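Local coordinates for putative branched chain amino acid ABC transporter, periplasmic amino acid-binding protein (Brucella ovis, PDB 7JFN), which probably serves as the periplasmic amino-acid-binding component of an ABC transport system, as in the leucine-binding protein family, at residues F245-G250 with P292-P297. Residues are numbered along the deposited sequence; the frame is centred on the assembly and turned at random.
Sequences FLDQPG and PSYVEP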
loop_
_atom_site.group_PDB
_atom_site.type_symbol
_atom_site.label_atom_id
_atom_site.label_comp_id
_atom_site.label_asym_id
_atom_site.label_seq_id
_atom_site.Cartn_x
_atom_site.Cartn_y
_atom_site.Cartn_z
ATOM N N PHE A 245 4.301 7.793 4.146
ATOM C CA PHE A 245 5.389 6.828 4.308
ATOM C C PHE A 245 6.282 7.098 5.516
ATOM O O PHE A 245 7.423 6.622 5.549
ATOM C CB PHE A 245 6.237 6.779 3.033
ATOM C CG PHE A 245 5.473 6.309 1.829
ATOM C CD1 PHE A 245 4.652 5.175 1.897
ATOM C CD2 PHE A 245 5.522 7.032 0.647
ATOM C CE1 PHE A 245 3.913 4.758 0.788
ATOM C CE2 PHE A 245 4.801 6.626 -0.473
ATOM C CZ PHE A 245 3.994 5.488 -0.408
ATOM N N LEU A 246 5.792 7.814 6.531
ATOM C CA LEU A 246 6.634 8.081 7.692
ATOM C C LEU A 246 7.100 6.792 8.379
ATOM O O LEU A 246 8.182 6.765 8.982
ATOM C CB LEU A 246 5.877 8.986 8.667
ATOM C CG LEU A 246 6.695 9.648 9.775
ATOM C CD1 LEU A 246 7.983 10.294 9.248
ATOM C CD2 LEU A 246 5.856 10.683 10.491
ATOM N N ASP A 247 6.339 5.698 8.256
ATOM C CA ASP A 247 6.667 4.475 8.974
ATOM C C ASP A 247 7.504 3.473 8.168
ATOM O O ASP A 247 7.582 2.302 8.571
ATOM C CB ASP A 247 5.397 3.794 9.499
ATOM C CG ASP A 247 4.499 3.295 8.394
ATOM O OD1 ASP A 247 4.477 3.922 7.311
ATOM O OD2 ASP A 247 3.802 2.273 8.631
ATOM N N GLN A 248 8.166 3.891 7.089
ATOM C CA GLN A 248 9.179 3.011 6.517
ATOM C C GLN A 248 10.149 2.575 7.611
ATOM O O GLN A 248 10.510 3.389 8.474
ATOM C CB GLN A 248 9.994 3.705 5.431
ATOM C CG GLN A 248 9.240 4.187 4.238
ATOM C CD GLN A 248 10.131 5.065 3.404
ATOM O OE1 GLN A 248 10.208 6.274 3.637
ATOM N NE2 GLN A 248 10.847 4.460 2.457
ATOM N N PRO A 249 10.588 1.323 7.607
ATOM C CA PRO A 249 11.568 0.873 8.607
ATOM C C PRO A 249 12.797 1.764 8.585
ATOM O O PRO A 249 13.282 2.156 7.523
ATOM C CB PRO A 249 11.887 -0.559 8.163
ATOM C CG PRO A 249 10.656 -0.986 7.441
ATOM C CD PRO A 249 10.165 0.229 6.714
ATOM N N GLY A 250 13.253 2.152 9.769
ATOM C CA GLY A 250 14.403 3.015 9.885
ATOM C C GLY A 250 14.097 4.499 9.963
ATOM O O GLY A 250 14.931 5.250 10.484
ATOM N N PRO A 292 4.949 -6.674 12.155
ATOM C CA PRO A 292 4.567 -6.284 10.788
ATOM C C PRO A 292 4.502 -4.771 10.694
ATOM O O PRO A 292 3.789 -4.114 11.460
ATOM C CB PRO A 292 3.187 -6.924 10.605
ATOM C CG PRO A 292 2.642 -7.019 12.014
ATOM C CD PRO A 292 3.803 -7.140 12.953
ATOM N N SER A 293 5.280 -4.219 9.778
ATOM C CA SER A 293 5.377 -2.781 9.643
ATOM C C SER A 293 5.132 -2.414 8.194
ATOM O O SER A 293 5.164 -3.266 7.308
ATOM C CB SER A 293 6.755 -2.260 10.080
ATOM O OG SER A 293 7.754 -2.801 9.227
ATOM N N TYR A 294 4.863 -1.130 7.985
ATOM C CA TYR A 294 4.964 -0.516 6.684
ATOM C C TYR A 294 4.066 -1.222 5.669
ATOM O O TYR A 294 2.836 -1.132 5.767
ATOM C CB TYR A 294 6.449 -0.522 6.296
ATOM C CG TYR A 294 6.803 0.195 5.034
ATOM C CD1 TYR A 294 6.104 1.322 4.612
ATOM C CD2 TYR A 294 7.836 -0.281 4.234
ATOM C CE1 TYR A 294 6.459 1.957 3.432
ATOM C CE2 TYR A 294 8.195 0.342 3.079
ATOM C CZ TYR A 294 7.508 1.448 2.672
ATOM O OH TYR A 294 7.900 2.025 1.499
ATOM N N VAL A 295 4.654 -1.979 4.738
ATOM C CA VAL A 295 3.875 -2.605 3.667
ATOM C C VAL A 295 3.294 -3.957 4.046
ATOM O O VAL A 295 2.403 -4.466 3.334
ATOM C CB VAL A 295 4.736 -2.769 2.394
ATOM C CG1 VAL A 295 5.125 -1.418 1.858
ATOM C CG2 VAL A 295 5.983 -3.632 2.700
ATOM N N GLU A 296 3.724 -4.548 5.162
ATOM C CA GLU A 296 3.343 -5.931 5.411
ATOM C C GLU A 296 1.874 -6.137 5.786
ATOM O O GLU A 296 1.266 -7.094 5.294
ATOM C CB GLU A 296 4.259 -6.521 6.479
ATOM C CG GLU A 296 5.699 -6.653 5.938
ATOM C CD GLU A 296 6.713 -7.040 7.002
ATOM O OE1 GLU A 296 6.904 -6.259 7.960
ATOM O OE2 GLU A 296 7.329 -8.131 6.875
ATOM N N PRO A 297 1.265 -5.311 6.650
ATOM C CA PRO A 297 -0.140 -5.598 7.024
ATOM C C PRO A 297 -1.095 -5.624 5.842
ATOM O O PRO A 297 -1.916 -6.542 5.737
ATOM C CB PRO A 297 -0.463 -4.462 8.008
ATOM C CG PRO A 297 0.875 -4.152 8.641
ATOM C CD PRO A 297 1.830 -4.218 7.472
HETATM O O HOH W 1 4.133 0.587 10.344
#
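Tyr294 swings its ring away from its own backbone N (chi1 -174°) and brings it alongside Gln248, with Phe245 at its edge. Gln248 CA sits over the ring centre. Its CG, turned back beside its own N (chi1 -61°), lies over the CZ side of that face. This is a CH-pi contact, with CG 4.0 Å from the ring centroid of Tyr294. The next residue, Val295, backs the opposite face through CG1. Phe245 CD1 meets the ring edge at Tyr294 CE1, 4.0 Å away. Pro249 crosses the tyrosine at about a right angle and packs closely, CD to Tyr294 CD2 being 3.4 Å. Tyr294 N donates to a water at 3.0 Å; the link from this water to Asp247 OD2 is doubtfully short. In 292-297, Ser293 N meets Glu296 OE1 on the anti side, 21° out of the carboxylate plane, in a type II' turn leading into the helix. The loop follows strand 240-243 of the mixed sheet, while Val295 touches Leu30 and Tyr31 of helix 26-44, consistent with a two-lobed binding protein. Carbon contacts on one face and at the edge thus set the tyrosine against the loop, while Ser222 N and Asn251 ND2 hold Gln248 OE1.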